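PrimPol AEP domain (PP-N190) (Cyanophage S-2L, PDB 6ZP9) probably synthesises primers and DNA as the archaeo-eukaryotic primase (AEP) domain of the primase-polymerase of a phage that uses 2-aminoadenine in place of adenine. Local coordinates at residues S24-D29 with I70-G75; A87-W92 with P136-L141; C107-P112 with I146-F151; H125-H130 with E184-G189. All coordinates share one frame; numbering follows the deposited sequence.

How the interactions relate
Interactions 2, 3 and 4 form a connected block, and interaction 1, with strand 67-71 in the other sheet, touches two of them. Strands 85-90 and 123-129 are sheet neighbours, so interactions 2 and 4 share a probable backbone hydrogen bond from Trp-127 N to Ile-88 O, 2.9 Å. Helix 135-149 serves both interactions 2 and 3, and Trp-92 NE1 reaches Ala-149 O at 2.8 Å. The hydroxyl of Tyr-186 ties interaction 4 to Arg-111 O of interaction 3. Interaction 1 meets interaction 2 where Val-72 CG1 lies 3.6 Å from Phe-89 CE1, and interaction 4 where Leu-26 CD2 lies 3.7 Å from Tyr-126 CD2. The calcium ion belongs to interaction 4, about 13 Å from the Ile-88 side chain.

Interaction 1: residues S24-D29 with I70-G75; sequences SLLRKD and IVVGDG
Ile-70, near the end of strand 67-71, meets Leu-26 methyl to methyl, CD1 lying 4.2 Å from Leu-26 CD1; branched aliphatic chains suit this buried spot beside a helix end. Val-71 contributes its carbonyl, with O 3.3 Å from Lys-28 NZ in a weak hydrogen bond; a water bonded to the same NZ also donates to this oxygen. Val-72 does two jobs. Its CG1 packs 4.3 Å from Leu-26 CD1, and its O accepts from Lys-28 NZ at 2.9 Å, the donor sitting 54° above the carbonyl plane. Gly-73 O adds another weak bond to the ammonium. Asp-74 adds the charged acceptor in a salt bridge, OD1 to Lys-28 NZ at 2.7 Å, met from above the carboxylate plane. Two waters extend its hold, one linking OD1 to Asp-29 N and the other OD2 to Arg-27 O.

The Schellman motif at Arg-27 ends helix 16-25, and bends at chi3 (75°) and chi4 of Lys-28 curl NZ into the turn. The ammonium shares its three protons among three carbonyls, a carboxylate and a water, most firmly with Asp-74 OD1 and Val-72 O; its positive charge suits this cluster of oxygens, and it probably stays protonated.

Interaction 2: residues A87-W92 with P136-L141; sequences AIFGEW and PAWTEL
The indole of Trp-138 meets strand 85-90 along its edge: Ala-87 O and Phe-89 CE1 both lie near the ring plane, while Ile-88 CG2 approaches obliquely. At that edge NE1 donates to Ala-87 O over 2.7 Å, with an N-H...O angle of 153°. The acceptor is nearly coplanar with the indole, although the N-H arrives tilted out of the carbonyl plane. One short bond thus supplies a partner for two polar groups inside an otherwise apolar interface, a task that tryptophan performs while still offering a large hydrocarbon surface.

Further along the same edge, Trp-138 CZ2 lies 3.8 Å from Phe-89 CE1, the phenylalanine side chain standing nearly perpendicular to that of the tryptophan. Trp-138 reaches this far because its CG is anti to the backbone N (chi1 179°), which carries the long ring away from its own helix and across to the strand.

Ile-88 fills the angle between indole and helix. Its CG2 methyl sits 3.7 Å from Trp-138 NE1 and 3.9 Å from Leu-141 CB, so the beta branch touches two successive helical turns at once.

Strand 87-90 and helix 136-141 run in roughly the same direction, crossing at -30° with their axes 9.1 Å apart. Strand 85-90 is outermost in its four-stranded antiparallel sheet within this chain, with strand 123-129 as its sheet partner. Helix 135-149 packs against it, Gln-142 OE1 accepting a bond from Phe-89 N, and Leu-141 reaches on to Pro-188, Met-191 and Leu-192 of helix 188-194.

Interaction 3: residues C107-P112 with I146-F151; sequences CGLPRP and IALAGF
With chi1 at 169° the Leu-148 chain swings beside its own carbonyl carbon, which lays its two methyls over the loop at Cys-107 and Leu-109. Cys-107 SG and Leu-109 CG both lie beside the backbone N; Cys-107 points at the helix from CB on, whereas Leu-109 reaches it with its methyls. The contact sets a helix C-terminus with a positive-phi glycine at the C' position against the loop between helix 97-102 and strand 114-117 of the AEP domain. Gly-150 is the first residue past helix 135-149, and its phi of 68° suits a residue without a side chain.

No hydrogen bond joins the two segments, so shape and apolar surface make the contact. The two leucines run antiparallel alongside each other, methyl against methyl, with Leu-109 CD2 3.6 Å from Leu-148 CD2. The other methyl of the same loop residue, Leu-109 CD1, rests 3.9 Å from Ala-149 CB. Leucine suits both places because its forked end can touch two partners. Cys-107 meets the last helical residue, its SG 3.8 Å from Ala-149 CA, while its carbonyl O lies 3.4 Å from Leu-148 CD1.

Gly-108 follows with a phi of 83°; a side chain there would press on the carbonyl of Cys-107, and glycine lets the loop turn tightly beside the helix. Beyond it, Pro-110 O accepts a hydrogen bond from Trp-127 NE1, fixing the loop to strand 123-129. Ala-149 also meets Phe-151 of its own segment: its CB stands 3.5 Å above the plane of the Phe-151 ring, over the ring centre.

Interaction 4: residues H125-H130 with E184-G189; sequences HYWVFH and ELYDPG. With CA (calcium ion), chain C.
His-130 and Asp-187 run alongside each other in the same direction, imidazole and carboxylate planes only 24° apart. His-130 NE2 donates to Asp-187 OD1 over 2.9 Å; the acceptor uses its anti lone pair and lies close to the imidazole plane, so the bond restrains both groups. OD2 of this aspartate is left to cap Gln-190 N.

The aromatic pair is set differently. Trp-127 turns the edge of its five-membered ring toward the face of Tyr-186, an offset edge-to-face pair with centroids 5.4 Å apart and planes at 62°. Nearby, the Val-128 and Leu-185 side chains meet at a slant, CG1 of Val-128 3.7 Å from CD2 of Leu-185, and Phe-129 CD1 rests 3.7 Å from Pro-188 CD, whose rigid ring suits the first helical turn.

The backbones themselves form a single beta bridge, Tyr-186 N giving to Val-128 O (2.8 Å) and His-130 N to Tyr-186 O (3.0 Å). Leu-185 O binds the calcium ion at 2.3 Å, and four waters complete the ligands found for the metal, one of them also bonded to Glu-184 OE1. Asp-187 is a classic aspartate N-cap, starting helix 188-194, and the bridge just before it ties that start to the end of strand 123-129.

Interaction 1: residues S24-D29 with I70-G75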
# COMPACT_ATOMS: atom_id res chain seq x y z
N SER A 24 6.16 9.69 2.13
CA SER A 24 6.36 10.86 1.29
C SER A 24 5.70 10.69 -0.07
O SER A 24 4.98 11.57 -0.55
CB SER A 24 7.86 11.12 1.13
OG SER A 24 8.08 12.42 0.62
N LEU A 25 5.93 9.55 -0.72
CA LEU A 25 5.33 9.33 -2.02
C LEU A 25 3.81 9.29 -1.93
O LEU A 25 3.12 9.67 -2.88
CB LEU A 25 5.88 8.05 -2.63
CG LEU A 25 7.39 8.07 -2.93
CD1 LEU A 25 7.84 6.69 -3.40
CD2 LEU A 25 7.73 9.13 -3.98
N LEU A 26 3.27 8.87 -0.79
CA LEU A 26 1.82 8.88 -0.59
C LEU A 26 1.30 10.22 -0.10
O LEU A 26 0.10 10.33 0.18
CB LEU A 26 1.43 7.78 0.41
CG LEU A 26 1.56 6.36 -0.13
CD1 LEU A 26 1.24 5.38 0.99
CD2 LEU A 26 0.65 6.13 -1.35
N ARG A 27 2.17 11.24 -0.02
CA ARG A 27 1.80 12.58 0.46
C ARG A 27 1.12 12.53 1.83
O ARG A 27 0.24 13.33 2.14
CB ARG A 27 0.94 13.31 -0.57
CG ARG A 27 1.70 13.51 -1.89
CD ARG A 27 0.84 14.10 -3.02
NE ARG A 27 0.32 15.42 -2.67
CZ ARG A 27 0.97 16.56 -2.89
NH1 ARG A 27 2.17 16.54 -3.45
NH2 ARG A 27 0.42 17.72 -2.54
N LYS A 28 1.55 11.59 2.67
CA LYS A 28 0.99 11.40 4.00
C LYS A 28 1.81 12.13 5.06
O LYS A 28 2.93 12.60 4.82
CB LYS A 28 0.90 9.91 4.33
CG LYS A 28 -0.24 9.21 3.62
CD LYS A 28 -0.20 7.70 3.89
CE LYS A 28 -0.69 7.40 5.30
NZ LYS A 28 -2.16 7.64 5.47
N ASP A 29 1.23 12.22 6.24
CA ASP A 29 1.79 12.92 7.39
C ASP A 29 2.10 11.86 8.44
O ASP A 29 1.19 11.14 8.87
CB ASP A 29 0.79 13.95 7.91
CG ASP A 29 1.30 14.77 9.09
OD1 ASP A 29 2.33 14.41 9.70
OD2 ASP A 29 0.64 15.78 9.42
N ILE A 70 0.71 -0.23 6.70
CA ILE A 70 0.10 1.05 7.03
C ILE A 70 -1.27 1.15 6.37
O ILE A 70 -1.50 0.62 5.28
CB ILE A 70 0.96 2.25 6.61
CG1 ILE A 70 1.44 2.10 5.15
CG2 ILE A 70 2.12 2.44 7.60
CD1 ILE A 70 2.09 3.38 4.60
N VAL A 71 -2.18 1.85 7.04
CA VAL A 71 -3.42 2.26 6.39
C VAL A 71 -3.09 3.33 5.37
O VAL A 71 -2.52 4.38 5.71
CB VAL A 71 -4.43 2.76 7.42
CG1 VAL A 71 -5.75 3.12 6.74
CG2 VAL A 71 -4.64 1.73 8.51
N VAL A 72 -3.41 3.08 4.10
CA VAL A 72 -3.09 4.05 3.05
C VAL A 72 -3.98 5.28 3.17
O VAL A 72 -3.50 6.42 3.16
CB VAL A 72 -3.18 3.39 1.66
CG1 VAL A 72 -2.94 4.42 0.56
CG2 VAL A 72 -2.19 2.23 1.53
N GLY A 73 -5.29 5.08 3.33
CA GLY A 73 -6.19 6.19 3.51
C GLY A 73 -5.95 6.94 4.81
O GLY A 73 -5.26 6.48 5.72
N ASP A 74 -6.55 8.12 4.91
CA ASP A 74 -6.30 9.03 6.01
C ASP A 74 -7.52 9.17 6.91
O ASP A 74 -8.64 9.33 6.41
CB ASP A 74 -5.85 10.38 5.48
CG ASP A 74 -4.43 10.33 4.98
OD1 ASP A 74 -3.56 9.90 5.78
OD2 ASP A 74 -4.17 10.69 3.80
N GLY A 75 -7.30 9.10 8.22
CA GLY A 75 -8.37 9.35 9.17
C GLY A 75 -8.51 8.34 10.30
O GLY A 75 -9.17 8.65 11.30
O HOH W 1 -2.59 13.01 3.74
O HOH W 2 -2.60 5.95 7.88
O HOH W 3 -1.23 10.90 6.75

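Interaction 2: residues A87-W92 with P136-L141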
# COMPACT_ATOMS: atom_id res chain seq x y z
N ALA A 87 -4.14 7.87 -3.08
CA ALA A 87 -3.68 7.02 -4.17
C ALA A 87 -4.69 5.90 -4.39
O ALA A 87 -5.40 5.52 -3.46
CB ALA A 87 -2.30 6.42 -3.85
N ILE A 88 -4.74 5.37 -5.61
CA ILE A 88 -5.30 4.04 -5.83
C ILE A 88 -4.13 3.08 -5.97
O ILE A 88 -2.99 3.49 -6.24
CB ILE A 88 -6.25 3.96 -7.05
CG1 ILE A 88 -5.55 4.48 -8.31
CG2 ILE A 88 -7.57 4.69 -6.74
CD1 ILE A 88 -6.40 4.36 -9.57
N PHE A 89 -4.40 1.79 -5.78
CA PHE A 89 -3.31 0.82 -5.66
C PHE A 89 -3.88 -0.59 -5.80
O PHE A 89 -5.07 -0.82 -5.56
CB PHE A 89 -2.58 0.97 -4.32
CG PHE A 89 -3.50 1.02 -3.13
CD1 PHE A 89 -4.00 2.24 -2.69
CD2 PHE A 89 -3.87 -0.13 -2.46
CE1 PHE A 89 -4.86 2.31 -1.60
CE2 PHE A 89 -4.72 -0.08 -1.37
CZ PHE A 89 -5.21 1.15 -0.94
N GLY A 90 -3.01 -1.53 -6.17
CA GLY A 90 -3.47 -2.91 -6.24
C GLY A 90 -2.33 -3.87 -6.49
O GLY A 90 -1.16 -3.48 -6.60
N GLU A 91 -2.69 -5.14 -6.58
CA GLU A 91 -1.71 -6.21 -6.75
C GLU A 91 -2.39 -7.39 -7.42
O GLU A 91 -3.59 -7.61 -7.22
CB GLU A 91 -1.12 -6.65 -5.40
CG GLU A 91 -2.20 -7.16 -4.43
CD GLU A 91 -1.66 -7.64 -3.09
OE1 GLU A 91 -0.55 -8.23 -3.03
OE2 GLU A 91 -2.35 -7.45 -2.07
N TRP A 92 -1.63 -8.14 -8.20
CA TRP A 92 -2.11 -9.43 -8.67
C TRP A 92 -1.91 -10.49 -7.59
O TRP A 92 -0.95 -10.44 -6.82
CB TRP A 92 -1.40 -9.84 -9.96
CG TRP A 92 -1.98 -9.12 -11.15
CD1 TRP A 92 -3.19 -9.37 -11.75
CD2 TRP A 92 -1.41 -8.01 -11.85
NE1 TRP A 92 -3.39 -8.48 -12.79
CE2 TRP A 92 -2.32 -7.64 -12.87
CE3 TRP A 92 -0.21 -7.29 -11.72
CZ2 TRP A 92 -2.07 -6.59 -13.76
CZ3 TRP A 92 0.03 -6.24 -12.60
CH2 TRP A 92 -0.89 -5.90 -13.61
N PRO A 136 -16.15 8.38 -1.62
CA PRO A 136 -17.00 7.85 -2.71
C PRO A 136 -16.30 7.82 -4.07
O PRO A 136 -16.33 6.78 -4.75
CB PRO A 136 -18.21 8.79 -2.69
CG PRO A 136 -18.30 9.22 -1.28
CD PRO A 136 -16.87 9.40 -0.85
N ALA A 137 -15.65 8.92 -4.47
CA ALA A 137 -14.89 8.95 -5.71
C ALA A 137 -13.76 7.92 -5.69
O ALA A 137 -13.57 7.17 -6.66
CB ALA A 137 -14.34 10.35 -5.96
N TRP A 138 -13.00 7.89 -4.59
CA TRP A 138 -11.91 6.92 -4.48
C TRP A 138 -12.43 5.50 -4.63
O TRP A 138 -11.82 4.68 -5.34
CB TRP A 138 -11.18 7.08 -3.15
CG TRP A 138 -10.08 6.09 -2.99
CD1 TRP A 138 -8.78 6.24 -3.40
CD2 TRP A 138 -10.18 4.77 -2.42
NE1 TRP A 138 -8.07 5.10 -3.12
CE2 TRP A 138 -8.90 4.18 -2.52
CE3 TRP A 138 -11.22 4.03 -1.85
CZ2 TRP A 138 -8.63 2.89 -2.06
CZ3 TRP A 138 -10.95 2.74 -1.39
CH2 TRP A 138 -9.66 2.19 -1.50
N THR A 139 -13.55 5.18 -3.97
CA THR A 139 -14.06 3.81 -3.99
C THR A 139 -14.36 3.37 -5.41
O THR A 139 -14.05 2.23 -5.79
CB THR A 139 -15.31 3.69 -3.11
OG1 THR A 139 -14.99 4.00 -1.75
CG2 THR A 139 -15.90 2.29 -3.18
N GLU A 140 -14.92 4.27 -6.22
CA GLU A 140 -15.24 3.94 -7.60
C GLU A 140 -13.97 3.76 -8.44
O GLU A 140 -13.88 2.81 -9.22
CB GLU A 140 -16.13 5.02 -8.21
CG GLU A 140 -16.44 4.81 -9.69
CD GLU A 140 -17.40 3.64 -9.95
OE1 GLU A 140 -17.90 3.04 -8.96
OE2 GLU A 140 -17.65 3.33 -11.13
N LEU A 141 -12.99 4.65 -8.27
CA LEU A 141 -11.73 4.52 -8.99
C LEU A 141 -11.03 3.21 -8.64
O LEU A 141 -10.50 2.52 -9.52
CB LEU A 141 -10.81 5.69 -8.67
CG LEU A 141 -11.16 7.05 -9.27
CD1 LEU A 141 -10.33 8.16 -8.63
CD2 LEU A 141 -10.97 7.04 -10.78

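Interaction 3: residues C107-P112 with I146-F151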
# COMPACT_ATOMS: atom_id res chain seq x y z
N CYS A 107 -2.52 -3.96 -19.69
CA CYS A 107 -3.88 -3.67 -19.23
C CYS A 107 -4.43 -2.35 -19.74
O CYS A 107 -5.62 -2.10 -19.57
CB CYS A 107 -3.93 -3.61 -17.70
SG CYS A 107 -3.54 -5.13 -16.92
N GLY A 108 -3.59 -1.49 -20.30
CA GLY A 108 -4.02 -0.15 -20.61
C GLY A 108 -3.98 0.82 -19.46
O GLY A 108 -4.58 1.90 -19.55
N LEU A 109 -3.30 0.48 -18.38
CA LEU A 109 -3.14 1.40 -17.27
C LEU A 109 -2.01 2.38 -17.56
O LEU A 109 -1.09 2.08 -18.33
CB LEU A 109 -2.82 0.63 -16.00
CG LEU A 109 -3.98 -0.19 -15.45
CD1 LEU A 109 -3.48 -1.15 -14.39
CD2 LEU A 109 -5.03 0.75 -14.91
N PRO A 110 -2.06 3.57 -16.97
CA PRO A 110 -0.90 4.47 -17.02
C PRO A 110 0.19 3.96 -16.09
O PRO A 110 -0.04 3.11 -15.22
CB PRO A 110 -1.46 5.81 -16.56
CG PRO A 110 -2.58 5.44 -15.66
CD PRO A 110 -3.17 4.16 -16.20
N ARG A 111 1.39 4.48 -16.28
CA ARG A 111 2.53 4.02 -15.49
C ARG A 111 2.31 4.34 -14.02
O ARG A 111 1.90 5.46 -13.68
CB ARG A 111 3.82 4.69 -15.98
CG ARG A 111 5.05 4.25 -15.23
CD ARG A 111 6.30 4.89 -15.80
NE ARG A 111 6.45 4.59 -17.23
CZ ARG A 111 7.02 3.49 -17.71
NH1 ARG A 111 7.50 2.55 -16.89
NH2 ARG A 111 7.09 3.32 -19.02
N PRO A 112 2.54 3.39 -13.11
CA PRO A 112 2.35 3.68 -11.68
C PRO A 112 3.26 4.81 -11.22
O PRO A 112 4.36 5.01 -11.75
CB PRO A 112 2.72 2.35 -11.00
CG PRO A 112 2.47 1.31 -12.07
CD PRO A 112 2.88 1.97 -13.35
N ILE A 146 -9.30 -2.34 -10.05
CA ILE A 146 -9.30 -3.78 -9.80
C ILE A 146 -9.87 -4.54 -10.98
O ILE A 146 -9.32 -5.56 -11.41
CB ILE A 146 -10.06 -4.10 -8.50
CG1 ILE A 146 -9.29 -3.56 -7.28
CG2 ILE A 146 -10.34 -5.61 -8.39
CD1 ILE A 146 -10.10 -3.51 -6.00
N ALA A 147 -10.99 -4.05 -11.54
CA ALA A 147 -11.66 -4.74 -12.64
C ALA A 147 -10.80 -4.77 -13.89
O ALA A 147 -10.67 -5.81 -14.55
CB ALA A 147 -13.00 -4.05 -12.93
N LEU A 148 -10.19 -3.63 -14.23
CA LEU A 148 -9.45 -3.52 -15.49
C LEU A 148 -8.17 -4.34 -15.45
O LEU A 148 -7.80 -4.96 -16.46
CB LEU A 148 -9.14 -2.05 -15.77
CG LEU A 148 -8.15 -1.80 -16.92
CD1 LEU A 148 -8.73 -2.32 -18.21
CD2 LEU A 148 -7.78 -0.33 -17.03
N ALA A 149 -7.47 -4.34 -14.32
CA ALA A 149 -6.22 -5.08 -14.22
C ALA A 149 -6.43 -6.55 -13.86
O ALA A 149 -5.54 -7.36 -14.11
CB ALA A 149 -5.31 -4.42 -13.17
N GLY A 150 -7.59 -6.90 -13.31
CA GLY A 150 -7.73 -8.21 -12.70
C GLY A 150 -6.91 -8.35 -11.43
O GLY A 150 -6.36 -9.43 -11.16
N PHE A 151 -6.82 -7.29 -10.64
CA PHE A 151 -6.13 -7.36 -9.36
C PHE A 151 -6.91 -8.22 -8.36
O PHE A 151 -8.08 -8.56 -8.55
CB PHE A 151 -5.97 -5.95 -8.79
CG PHE A 151 -4.87 -5.15 -9.42
CD1 PHE A 151 -3.74 -5.77 -9.95
CD2 PHE A 151 -4.95 -3.76 -9.47
CE1 PHE A 151 -2.71 -5.04 -10.51
CE2 PHE A 151 -3.93 -3.01 -10.05
CZ PHE A 151 -2.80 -3.65 -10.56

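Interaction 4: residues H125-H130 with E184-G189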
# COMPACT_ATOMS: atom_id res chain seq x y z
N HIS A 125 1.40 -1.87 -6.78
CA HIS A 125 1.39 -0.75 -7.72
C HIS A 125 0.58 0.40 -7.13
O HIS A 125 -0.53 0.18 -6.64
CB HIS A 125 0.79 -1.16 -9.07
CG HIS A 125 1.28 -2.48 -9.56
ND1 HIS A 125 2.35 -2.60 -10.42
CD2 HIS A 125 0.85 -3.74 -9.31
CE1 HIS A 125 2.56 -3.88 -10.68
NE2 HIS A 125 1.66 -4.59 -10.02
N TYR A 126 1.12 1.61 -7.19
CA TYR A 126 0.45 2.79 -6.67
C TYR A 126 0.34 3.89 -7.73
O TYR A 126 1.30 4.16 -8.46
CB TYR A 126 1.20 3.37 -5.49
CG TYR A 126 1.17 2.59 -4.21
CD1 TYR A 126 2.05 1.53 -4.00
CD2 TYR A 126 0.31 2.94 -3.18
CE1 TYR A 126 2.06 0.84 -2.81
CE2 TYR A 126 0.30 2.26 -2.00
CZ TYR A 126 1.18 1.22 -1.81
OH TYR A 126 1.18 0.55 -0.61
N TRP A 127 -0.81 4.54 -7.78
CA TRP A 127 -1.02 5.73 -8.59
C TRP A 127 -1.45 6.86 -7.65
O TRP A 127 -2.53 6.80 -7.06
CB TRP A 127 -2.07 5.48 -9.68
CG TRP A 127 -1.68 4.49 -10.75
CD1 TRP A 127 -1.21 4.77 -12.01
CD2 TRP A 127 -1.75 3.06 -10.66
NE1 TRP A 127 -0.98 3.60 -12.71
CE2 TRP A 127 -1.31 2.54 -11.91
CE3 TRP A 127 -2.14 2.17 -9.66
CZ2 TRP A 127 -1.23 1.17 -12.16
CZ3 TRP A 127 -2.06 0.80 -9.92
CH2 TRP A 127 -1.62 0.32 -11.16
N VAL A 128 -0.59 7.87 -7.49
CA VAL A 128 -0.78 8.92 -6.50
C VAL A 128 -1.41 10.13 -7.16
O VAL A 128 -1.00 10.54 -8.25
CB VAL A 128 0.55 9.29 -5.83
CG1 VAL A 128 0.33 10.37 -4.78
CG2 VAL A 128 1.18 8.05 -5.21
N PHE A 129 -2.41 10.72 -6.50
CA PHE A 129 -3.10 11.89 -7.03
C PHE A 129 -2.48 13.18 -6.50
O PHE A 129 -1.80 13.19 -5.47
CB PHE A 129 -4.59 11.84 -6.69
CG PHE A 129 -5.28 10.64 -7.24
CD1 PHE A 129 -5.58 10.55 -8.60
CD2 PHE A 129 -5.64 9.58 -6.41
CE1 PHE A 129 -6.21 9.44 -9.11
CE2 PHE A 129 -6.27 8.47 -6.92
CZ PHE A 129 -6.56 8.39 -8.27
N HIS A 130 -2.74 14.28 -7.21
CA HIS A 130 -2.22 15.58 -6.79
C HIS A 130 -2.91 16.11 -5.54
O HIS A 130 -2.32 16.92 -4.81
CB HIS A 130 -2.31 16.59 -7.95
CG HIS A 130 -3.69 16.82 -8.46
ND1 HIS A 130 -4.68 17.43 -7.72
CD2 HIS A 130 -4.25 16.56 -9.67
CE1 HIS A 130 -5.79 17.52 -8.43
NE2 HIS A 130 -5.56 17.00 -9.63
N GLU A 184 5.40 11.24 -10.67
CA GLU A 184 4.21 11.74 -11.36
C GLU A 184 2.98 11.68 -10.46
O GLU A 184 2.82 10.75 -9.66
CB GLU A 184 3.97 10.97 -12.65
CG GLU A 184 5.11 11.12 -13.67
CD GLU A 184 5.25 12.52 -14.28
OE1 GLU A 184 4.31 13.35 -14.20
OE2 GLU A 184 6.32 12.80 -14.85
N LEU A 185 2.13 12.69 -10.60
CA LEU A 185 0.88 12.80 -9.86
C LEU A 185 -0.27 12.80 -10.86
O LEU A 185 -0.20 13.47 -11.89
CB LEU A 185 0.86 14.07 -9.01
CG LEU A 185 1.93 14.15 -7.92
CD1 LEU A 185 1.86 15.45 -7.14
CD2 LEU A 185 1.81 12.96 -6.99
N TYR A 186 -1.33 12.05 -10.55
CA TYR A 186 -2.46 11.89 -11.45
C TYR A 186 -3.63 12.76 -11.00
O TYR A 186 -3.68 13.24 -9.86
CB TYR A 186 -2.90 10.42 -11.53
CG TYR A 186 -1.94 9.60 -12.36
CD1 TYR A 186 -2.07 9.54 -13.73
CD2 TYR A 186 -0.87 8.95 -11.77
CE1 TYR A 186 -1.18 8.83 -14.50
CE2 TYR A 186 0.04 8.24 -12.53
CZ TYR A 186 -0.12 8.18 -13.90
OH TYR A 186 0.78 7.47 -14.67
N ASP A 187 -4.56 12.95 -11.91
CA ASP A 187 -5.77 13.67 -11.62
C ASP A 187 -6.93 12.69 -11.57
O ASP A 187 -7.07 11.87 -12.49
CB ASP A 187 -6.04 14.74 -12.67
CG ASP A 187 -7.38 15.40 -12.49
OD1 ASP A 187 -7.48 16.30 -11.63
OD2 ASP A 187 -8.34 15.02 -13.21
N PRO A 188 -7.74 12.71 -10.52
CA PRO A 188 -8.80 11.69 -10.38
C PRO A 188 -9.84 11.74 -11.48
O PRO A 188 -10.42 10.70 -11.83
CB PRO A 188 -9.42 12.01 -9.01
CG PRO A 188 -8.95 13.39 -8.67
CD PRO A 188 -7.62 13.56 -9.32
N GLY A 189 -10.12 12.92 -12.04
CA GLY A 189 -11.07 13.00 -13.13
C GLY A 189 -10.52 12.38 -14.40
O GLY A 189 -11.23 11.66 -15.11
CA CA C . 0.57 14.75 -13.70
O HOH W 4 1.53 12.55 -14.77
O HOH W 5 -1.45 15.98 -13.98
O HOH W 6 1.39 15.88 -15.68
O HOH W 7 -0.69 13.04 -15.11